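Local coordinates for protein probable uracil-DNA glycosylase (Acanthamoeba polyphaga mimivirus, PDB 5X55) that is probably a uracil-DNA glycosylase, an alpha/beta protein of the UDG superfamily built round a four-stranded parallel sheet, at residues I164-P168 / E169-N173; A277-I280 / D281-D285; Q304-P308 / K309-I313. All coordinates share one frame; numbering follows the deposited sequence.

Contact 1 (I164-P168 / E169-N173); sequences IVPYP and ELLFN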
loop_
_atom_site.group_PDB
_atom_site.type_symbol
_atom_site.label_atom_id
_atom_site.label_comp_id
_atom_site.label_asym_id
_atom_site.label_seq_id
_atom_site.Cartn_x
_atom_site.Cartn_y
_atom_site.Cartn_z
ATOM N N ILE A 164 6.711 12.282 -11.274
ATOM C CA ILE A 164 6.156 11.056 -10.723
ATOM C C ILE A 164 6.522 10.932 -9.252
ATOM O O ILE A 164 7.653 11.227 -8.853
ATOM C CB ILE A 164 6.676 9.863 -11.531
ATOM C CG1 ILE A 164 6.254 10.020 -12.998
ATOM C CG2 ILE A 164 6.229 8.561 -10.889
ATOM C CD1 ILE A 164 6.714 8.885 -13.902
ATOM N N VAL A 165 5.547 10.539 -8.434
ATOM C CA VAL A 165 5.732 10.241 -7.016
ATOM C C VAL A 165 5.125 8.863 -6.774
ATOM O O VAL A 165 4.205 8.462 -7.506
ATOM C CB VAL A 165 5.093 11.310 -6.113
ATOM C CG1 VAL A 165 5.747 12.671 -6.337
ATOM C CG2 VAL A 165 3.556 11.380 -6.335
ATOM N N PRO A 166 5.639 8.068 -5.822
ATOM C CA PRO A 166 6.842 8.351 -5.029
ATOM C C PRO A 166 8.114 8.240 -5.871
ATOM O O PRO A 166 8.035 7.729 -6.987
ATOM C CB PRO A 166 6.810 7.264 -3.952
ATOM C CG PRO A 166 6.158 6.099 -4.651
ATOM C CD PRO A 166 5.072 6.743 -5.502
ATOM N N TYR A 167 9.249 8.714 -5.339
ATOM C CA TYR A 167 10.526 8.617 -6.031
ATOM C C TYR A 167 10.932 7.152 -6.179
ATOM O O TYR A 167 10.462 6.287 -5.431
ATOM C CB TYR A 167 11.594 9.408 -5.281
ATOM C CG TYR A 167 11.420 10.916 -5.394
ATOM C CD1 TYR A 167 10.470 11.463 -6.250
ATOM C CD2 TYR A 167 12.211 11.788 -4.657
ATOM C CE1 TYR A 167 10.315 12.816 -6.359
ATOM C CE2 TYR A 167 12.058 13.156 -4.760
ATOM C CZ TYR A 167 11.105 13.662 -5.611
ATOM O OH TYR A 167 10.933 15.015 -5.722
ATOM N N PRO A 168 11.781 6.844 -7.167
ATOM C CA PRO A 168 11.967 5.436 -7.540
ATOM C C PRO A 168 12.652 4.600 -6.468
ATOM O O PRO A 168 12.380 3.402 -6.379
ATOM C CB PRO A 168 12.790 5.510 -8.839
ATOM C CG PRO A 168 13.250 6.883 -8.960
ATOM C CD PRO A 168 12.417 7.769 -8.125
ATOM N N GLU A 169 13.507 5.185 -5.633
ATOM C CA GLU A 169 14.064 4.388 -4.553
ATOM C C GLU A 169 13.028 4.068 -3.486
ATOM O O GLU A 169 13.292 3.218 -2.628
ATOM C CB GLU A 169 15.257 5.103 -3.915
ATOM C CG GLU A 169 16.399 5.421 -4.891
ATOM C CD GLU A 169 17.552 6.174 -4.222
ATOM O OE1 GLU A 169 18.447 5.501 -3.645
ATOM O OE2 GLU A 169 17.551 7.432 -4.251
ATOM N N LEU A 170 11.859 4.713 -3.523
ATOM C CA LEU A 170 10.759 4.379 -2.625
ATOM C C LEU A 170 9.625 3.628 -3.313
ATOM O O LEU A 170 8.681 3.209 -2.634
ATOM C CB LEU A 170 10.206 5.646 -1.984
ATOM C CG LEU A 170 11.238 6.480 -1.251
ATOM C CD1 LEU A 170 10.573 7.735 -0.702
ATOM C CD2 LEU A 170 11.831 5.637 -0.138
ATOM N N LEU A 171 9.701 3.444 -4.632
ATOM C CA LEU A 171 8.589 2.887 -5.399
ATOM C C LEU A 171 8.097 1.557 -4.834
ATOM O O LEU A 171 6.886 1.312 -4.728
ATOM C CB LEU A 171 9.024 2.704 -6.854
ATOM C CG LEU A 171 7.957 2.062 -7.740
ATOM C CD1 LEU A 171 6.754 2.987 -7.810
ATOM C CD2 LEU A 171 8.509 1.760 -9.120
ATOM N N PHE A 172 9.023 0.668 -4.497
ATOM C CA PHE A 172 8.683 -0.671 -4.038
ATOM C C PHE A 172 8.999 -0.836 -2.550
ATOM O O PHE A 172 9.367 -1.925 -2.102
ATOM C CB PHE A 172 9.420 -1.719 -4.873
ATOM C CG PHE A 172 8.957 -1.817 -6.309
ATOM C CD1 PHE A 172 7.608 -1.854 -6.627
ATOM C CD2 PHE A 172 9.889 -1.895 -7.347
ATOM C CE1 PHE A 172 7.179 -1.959 -7.973
ATOM C CE2 PHE A 172 9.483 -1.997 -8.683
ATOM C CZ PHE A 172 8.111 -2.037 -8.993
ATOM N N ASN A 173 8.845 0.253 -1.793
ATOM C CA ASN A 173 9.287 0.336 -0.401
ATOM C C ASN A 173 8.780 -0.826 0.449
ATOM O O ASN A 173 9.555 -1.473 1.172
ATOM C CB ASN A 173 8.809 1.664 0.190
ATOM C CG ASN A 173 9.785 2.250 1.171
ATOM O OD1 ASN A 173 10.901 1.755 1.344
ATOM N ND2 ASN A 173 9.381 3.336 1.809
HETATM O O HOH W 1 11.891 0.895 -4.978
#
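L171 has its CG anti to the backbone N (chi1 177°), and this carries one methyl, CD1, to 4.5 Å from the ring carbon CG of P166. L170 approaches the same proline with its root: L170 CB lies 4.2 Å from P166 CB. Proline suits this spot because it tolerates the cis peptide bond that precedes it here, which bends the chain as it leaves strand 164-165 and turns a compact, puckered apolar ring to the following residues. The backbone then folds tightly. L170 N gives its hydrogen to Y167 O at 2.8 Å, and L171 N reaches P168 O at 3.2 Å. P168 fits the second position of the first turn, where its fixed phi is needed and an N-H is not. A water joins P168 O and F172 N, 2.9 Å from each of these two atoms, so a carbonyl and an amide at the bend are both served. E169 sends its carboxylate away, to a salt bridge with R96 through OE1 and a hydrogen bond from the backbone N of K112 to OE2, while W114 packs on P168 and L171. A type I beta turn from L170 to N173 follows, and F172 is the N-cap of the next helix: successive tight turns after a cis-proline, here linking a short strand, paired antiparallel with 260-261, to helix 173-177.

Contact 2 (A277-I280 / D281-D285); sequences ADLI and DYLTD
D281 N to A277 O, at 2.9 Å, is one of a series of main-chain bonds, each from an N-H to the carbonyl four residues back. Y282 N meets D278 O at 2.9 Å; L283 N and T284 N continue the series to L279 O and I280 O. The last is the straightest at its hydrogen (172°).

The apolar contacts follow the same spacing. L279, with CG anti to its N (chi1 175°), leans along the helix until its CD1 is 4.3 Å from CD1 of L283; two leucines one turn apart present a shared apolar face. One residue on, I280 CG2 lies 4.4 Å from T284 CG2, the threonine methyl extending the apolar surface.

Charge is handled differently. D278 OD1 and D281 OD2 stand 4.5 Å apart, a like-charged pair whose repulsion is probably relieved by separate partners: K144 and Y146 for D278, R305 for D281.

Within helix 273-286 these faces have distinct neighbours. L279 and L283 lie against strand 251-255 through I254 and F252, Y282 turns its ring to F137 of helix 135-142, and T284 packs on V306 in the loop before strand 312-316.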
loop_
_atom_site.group_PDB
_atom_site.type_symbol
_atom_site.label_atom_id
_atom_site.label_comp_id
_atom_site.label_asym_id
_atom_site.label_seq_id
_atom_site.Cartn_x
_atom_site.Cartn_y
_atom_site.Cartn_z
ATOM N N ALA A 277 -2.555 -6.956 -10.058
ATOM C CA ALA A 277 -3.281 -8.222 -10.112
ATOM C C ALA A 277 -2.330 -9.402 -9.992
ATOM O O ALA A 277 -2.595 -10.350 -9.244
ATOM C CB ALA A 277 -4.095 -8.317 -11.402
ATOM N N ASP A 278 -1.194 -9.350 -10.701
ATOM C CA ASP A 278 -0.209 -10.420 -10.573
ATOM C C ASP A 278 0.425 -10.452 -9.182
ATOM O O ASP A 278 0.813 -11.523 -8.707
ATOM C CB ASP A 278 0.870 -10.272 -11.647
ATOM C CG ASP A 278 0.424 -10.795 -13.004
ATOM O OD1 ASP A 278 -0.522 -11.610 -13.057
ATOM O OD2 ASP A 278 1.023 -10.387 -14.021
ATOM N N LEU A 279 0.538 -9.311 -8.512
ATOM C CA LEU A 279 1.073 -9.313 -7.155
ATOM C C LEU A 279 0.112 -10.005 -6.191
ATOM O O LEU A 279 0.518 -10.882 -5.406
ATOM C CB LEU A 279 1.368 -7.872 -6.731
ATOM C CG LEU A 279 1.841 -7.565 -5.314
ATOM C CD1 LEU A 279 2.981 -8.498 -4.886
ATOM C CD2 LEU A 279 2.252 -6.079 -5.230
ATOM N N ILE A 280 -1.180 -9.650 -6.266
ATOM C CA ILE A 280 -2.193 -10.309 -5.437
ATOM C C ILE A 280 -2.207 -11.804 -5.715
ATOM O O ILE A 280 -2.178 -12.631 -4.790
ATOM C CB ILE A 280 -3.595 -9.703 -5.681
ATOM C CG1 ILE A 280 -3.613 -8.162 -5.595
ATOM C CG2 ILE A 280 -4.634 -10.348 -4.766
ATOM C CD1 ILE A 280 -3.303 -7.621 -4.276
ATOM N N ASP A 281 -2.254 -12.171 -7.002
ATOM C CA ASP A 281 -2.347 -13.584 -7.371
ATOM C C ASP A 281 -1.114 -14.347 -6.922
ATOM O O ASP A 281 -1.216 -15.489 -6.462
ATOM C CB ASP A 281 -2.540 -13.732 -8.886
ATOM C CG ASP A 281 -3.868 -13.149 -9.361
ATOM O OD1 ASP A 281 -4.767 -12.938 -8.507
ATOM O OD2 ASP A 281 -4.011 -12.880 -10.576
ATOM N N TYR A 282 0.064 -13.734 -7.055
ATOM C CA TYR A 282 1.281 -14.377 -6.584
ATOM C C TYR A 282 1.188 -14.688 -5.095
ATOM O O TYR A 282 1.544 -15.791 -4.650
ATOM C CB TYR A 282 2.486 -13.482 -6.877
ATOM C CG TYR A 282 3.782 -14.073 -6.387
ATOM C CD1 TYR A 282 4.499 -14.977 -7.173
ATOM C CD2 TYR A 282 4.284 -13.750 -5.135
ATOM C CE1 TYR A 282 5.690 -15.530 -6.722
ATOM C CE2 TYR A 282 5.472 -14.302 -4.675
ATOM C CZ TYR A 282 6.165 -15.188 -5.467
ATOM O OH TYR A 282 7.350 -15.732 -5.018
ATOM N N LEU A 283 0.712 -13.720 -4.303
ATOM C CA LEU A 283 0.669 -13.941 -2.857
ATOM C C LEU A 283 -0.340 -15.031 -2.498
ATOM O O LEU A 283 -0.026 -15.949 -1.730
ATOM C CB LEU A 283 0.351 -12.635 -2.118
ATOM C CG LEU A 283 1.400 -11.521 -2.191
ATOM C CD1 LEU A 283 0.859 -10.263 -1.536
ATOM C CD2 LEU A 283 2.690 -11.943 -1.526
ATOM N N THR A 284 -1.553 -14.960 -3.062
ATOM C CA THR A 284 -2.573 -15.949 -2.725
ATOM C C THR A 284 -2.283 -17.327 -3.316
ATOM O O THR A 284 -2.789 -18.329 -2.801
ATOM C CB THR A 284 -3.951 -15.481 -3.195
ATOM O OG1 THR A 284 -3.948 -15.351 -4.626
ATOM C CG2 THR A 284 -4.291 -14.137 -2.556
ATOM N N ASP A 285 -1.492 -17.412 -4.377
ATOM C CA ASP A 285 -1.149 -18.724 -4.899
ATOM C C ASP A 285 -0.009 -19.361 -4.120
ATOM O O ASP A 285 0.042 -20.591 -4.003
ATOM C CB ASP A 285 -0.766 -18.642 -6.378
ATOM C CG ASP A 285 -1.915 -18.151 -7.266
ATOM O OD1 ASP A 285 -3.068 -17.997 -6.768
ATOM O OD2 ASP A 285 -1.650 -17.908 -8.472
#

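Contact 3 (Q304-P308 / K309-I313); sequences QRVDP and KKHYI
D307, P308 and K309 form the outer corner of this turn, and D307 organises it. With CG anti to the backbone N (chi1 -171°), the aspartate folds its carboxylate forward over the bend, where OD1 accepts the N-H of K309 at 3.1 Å. The bond is nearly straight at the hydrogen (168°), though the donor comes from above the carboxylate plane (50° out of it). The carbonyl of D307 takes two further N-H groups, those of K310 and H311, both weakly.

K309 curls its chain back at its last two torsions, bringing NZ within 3.5 Å of D307 OD1, a long and weak salt bridge. A water reinforces it, donating to D307 OD2 at 2.9 Å and accepting from K309 NZ at 2.6 Å. A long, flexible amine suits this exposed position.

P308 supplies rigidity at the bend, where its lack of an N-H costs nothing. Its CB lies 4.1 Å from CD1 of I313, a methyl that also lies 4.1 Å from CB of V306. Beside them V306 CG1 packs 3.6 Å from H311 CB, on the buried side of the turn; H311 ND1 is hydrogen-bonded to the backbone N of L290. An aspartate side chain accepting the N-H two residues on defines an Asx turn, used here between helix 297-303 and strand 312-316, one of the two outermost strands of the parallel sheet.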
loop_
_atom_site.group_PDB
_atom_site.type_symbol
_atom_site.label_atom_id
_atom_site.label_comp_id
_atom_site.label_asym_id
_atom_site.label_seq_id
_atom_site.Cartn_x
_atom_site.Cartn_y
_atom_site.Cartn_z
ATOM N N GLN A 304 -11.617 -9.426 -3.912
ATOM C CA GLN A 304 -12.368 -10.527 -4.502
ATOM C C GLN A 304 -11.583 -11.292 -5.556
ATOM O O GLN A 304 -12.134 -12.208 -6.170
ATOM C CB GLN A 304 -13.672 -9.992 -5.074
ATOM C CG GLN A 304 -14.568 -9.565 -3.936
ATOM C CD GLN A 304 -15.865 -9.012 -4.394
ATOM O OE1 GLN A 304 -16.724 -9.752 -4.896
ATOM N NE2 GLN A 304 -16.027 -7.695 -4.250
ATOM N N ARG A 305 -10.310 -10.956 -5.781
ATOM C CA ARG A 305 -9.444 -11.899 -6.468
ATOM C C ARG A 305 -9.031 -13.042 -5.564
ATOM O O ARG A 305 -8.495 -14.041 -6.061
ATOM C CB ARG A 305 -8.178 -11.221 -6.991
ATOM C CG ARG A 305 -8.396 -10.066 -7.956
ATOM C CD ARG A 305 -7.053 -9.561 -8.430
ATOM N NE ARG A 305 -6.392 -10.526 -9.313
ATOM C CZ ARG A 305 -6.577 -10.560 -10.631
ATOM N NH1 ARG A 305 -7.409 -9.690 -11.213
ATOM N NH2 ARG A 305 -5.944 -11.461 -11.367
ATOM N N VAL A 306 -9.270 -12.912 -4.263
ATOM C CA VAL A 306 -8.674 -13.765 -3.239
ATOM C C VAL A 306 -9.709 -14.797 -2.813
ATOM O O VAL A 306 -10.886 -14.468 -2.622
ATOM C CB VAL A 306 -8.196 -12.922 -2.031
ATOM C CG1 VAL A 306 -7.678 -13.806 -0.920
ATOM C CG2 VAL A 306 -7.124 -11.887 -2.447
ATOM N N ASP A 307 -9.278 -16.040 -2.676
ATOM C CA ASP A 307 -10.126 -17.126 -2.188
ATOM C C ASP A 307 -10.466 -16.927 -0.716
ATOM O O ASP A 307 -9.580 -17.083 0.133
ATOM C CB ASP A 307 -9.411 -18.459 -2.377
ATOM C CG ASP A 307 -10.302 -19.651 -2.091
ATOM O OD1 ASP A 307 -11.415 -19.474 -1.537
ATOM O OD2 ASP A 307 -9.881 -20.776 -2.442
ATOM N N PRO A 308 -11.717 -16.626 -0.362
ATOM C CA PRO A 308 -12.046 -16.307 1.035
ATOM C C PRO A 308 -12.106 -17.507 1.967
ATOM O O PRO A 308 -12.339 -17.318 3.164
ATOM C CB PRO A 308 -13.425 -15.633 0.916
ATOM C CG PRO A 308 -14.026 -16.237 -0.319
ATOM C CD PRO A 308 -12.877 -16.495 -1.264
ATOM N N LYS A 309 -11.907 -18.732 1.482
ATOM C CA LYS A 309 -11.781 -19.879 2.375
ATOM C C LYS A 309 -10.331 -20.230 2.652
ATOM O O LYS A 309 -10.027 -20.889 3.654
ATOM C CB LYS A 309 -12.498 -21.104 1.792
ATOM C CG LYS A 309 -13.964 -20.866 1.457
ATOM C CD LYS A 309 -14.664 -22.140 0.968
ATOM C CE LYS A 309 -13.762 -23.016 0.094
ATOM N NZ LYS A 309 -13.294 -22.345 -1.161
ATOM N N LYS A 310 -9.446 -19.786 1.787
ATOM C CA LYS A 310 -8.019 -19.930 1.959
ATOM C C LYS A 310 -7.412 -18.739 2.701
ATOM O O LYS A 310 -6.305 -18.846 3.250
ATOM C CB LYS A 310 -7.415 -20.061 0.564
ATOM C CG LYS A 310 -6.210 -20.910 0.410
ATOM C CD LYS A 310 -5.220 -20.254 -0.531
ATOM C CE LYS A 310 -4.329 -21.330 -1.050
ATOM N NZ LYS A 310 -4.087 -22.375 0.005
ATOM N N HIS A 311 -8.108 -17.604 2.702
ATOM C CA HIS A 311 -7.591 -16.362 3.247
ATOM C C HIS A 311 -8.729 -15.610 3.912
ATOM O O HIS A 311 -9.901 -15.771 3.556
ATOM C CB HIS A 311 -6.953 -15.471 2.167
ATOM C CG HIS A 311 -5.776 -16.088 1.487
ATOM N ND1 HIS A 311 -4.538 -16.180 2.087
ATOM C CD2 HIS A 311 -5.645 -16.641 0.256
ATOM C CE1 HIS A 311 -3.694 -16.768 1.258
ATOM N NE2 HIS A 311 -4.338 -17.052 0.137
ATOM N N TYR A 312 -8.359 -14.748 4.849
ATOM C CA TYR A 312 -9.307 -14.021 5.683
ATOM C C TYR A 312 -9.429 -12.579 5.185
ATOM O O TYR A 312 -8.429 -11.853 5.148
ATOM C CB TYR A 312 -8.829 -14.084 7.131
ATOM C CG TYR A 312 -9.702 -13.414 8.155
ATOM C CD1 TYR A 312 -11.074 -13.646 8.204
ATOM C CD2 TYR A 312 -9.141 -12.568 9.102
ATOM C CE1 TYR A 312 -11.870 -13.033 9.170
ATOM C CE2 TYR A 312 -9.923 -11.955 10.068
ATOM C CZ TYR A 312 -11.280 -12.187 10.102
ATOM O OH TYR A 312 -12.030 -11.563 11.077
ATOM N N ILE A 313 -10.649 -12.167 4.811
ATOM C CA ILE A 313 -10.910 -10.855 4.215
ATOM C C ILE A 313 -11.833 -10.054 5.127
ATOM O O ILE A 313 -12.946 -10.497 5.438
ATOM C CB ILE A 313 -11.523 -10.965 2.811
ATOM C CG1 ILE A 313 -10.637 -11.828 1.901
ATOM C CG2 ILE A 313 -11.700 -9.575 2.226
ATOM C CD1 ILE A 313 -11.279 -12.200 0.580
HETATM O O HOH W 2 -10.990 -23.414 -1.796
#

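How the contacts relate
From the N terminus, the three contacts come in series, none nested in or crossing another. Contact 1 closes the bend between strand 164-165 and helix 173-177, before the chain enters the parallel sheet at strand 185-189. Contact 2 closes successive turns of helix 273-286; the nearest atoms of contacts 1 and 2 are about 7 Å apart. Contact 3 closes the turn into strand 312-316 and lies on the opposite side of the chain's centre from contact 1. Contacts 2 and 3 touch: D281 OD2 and R305 NH2 form a salt bridge at 2.5 Å, and T284 meets H311, tying the helix to the loop at the sheet's edge.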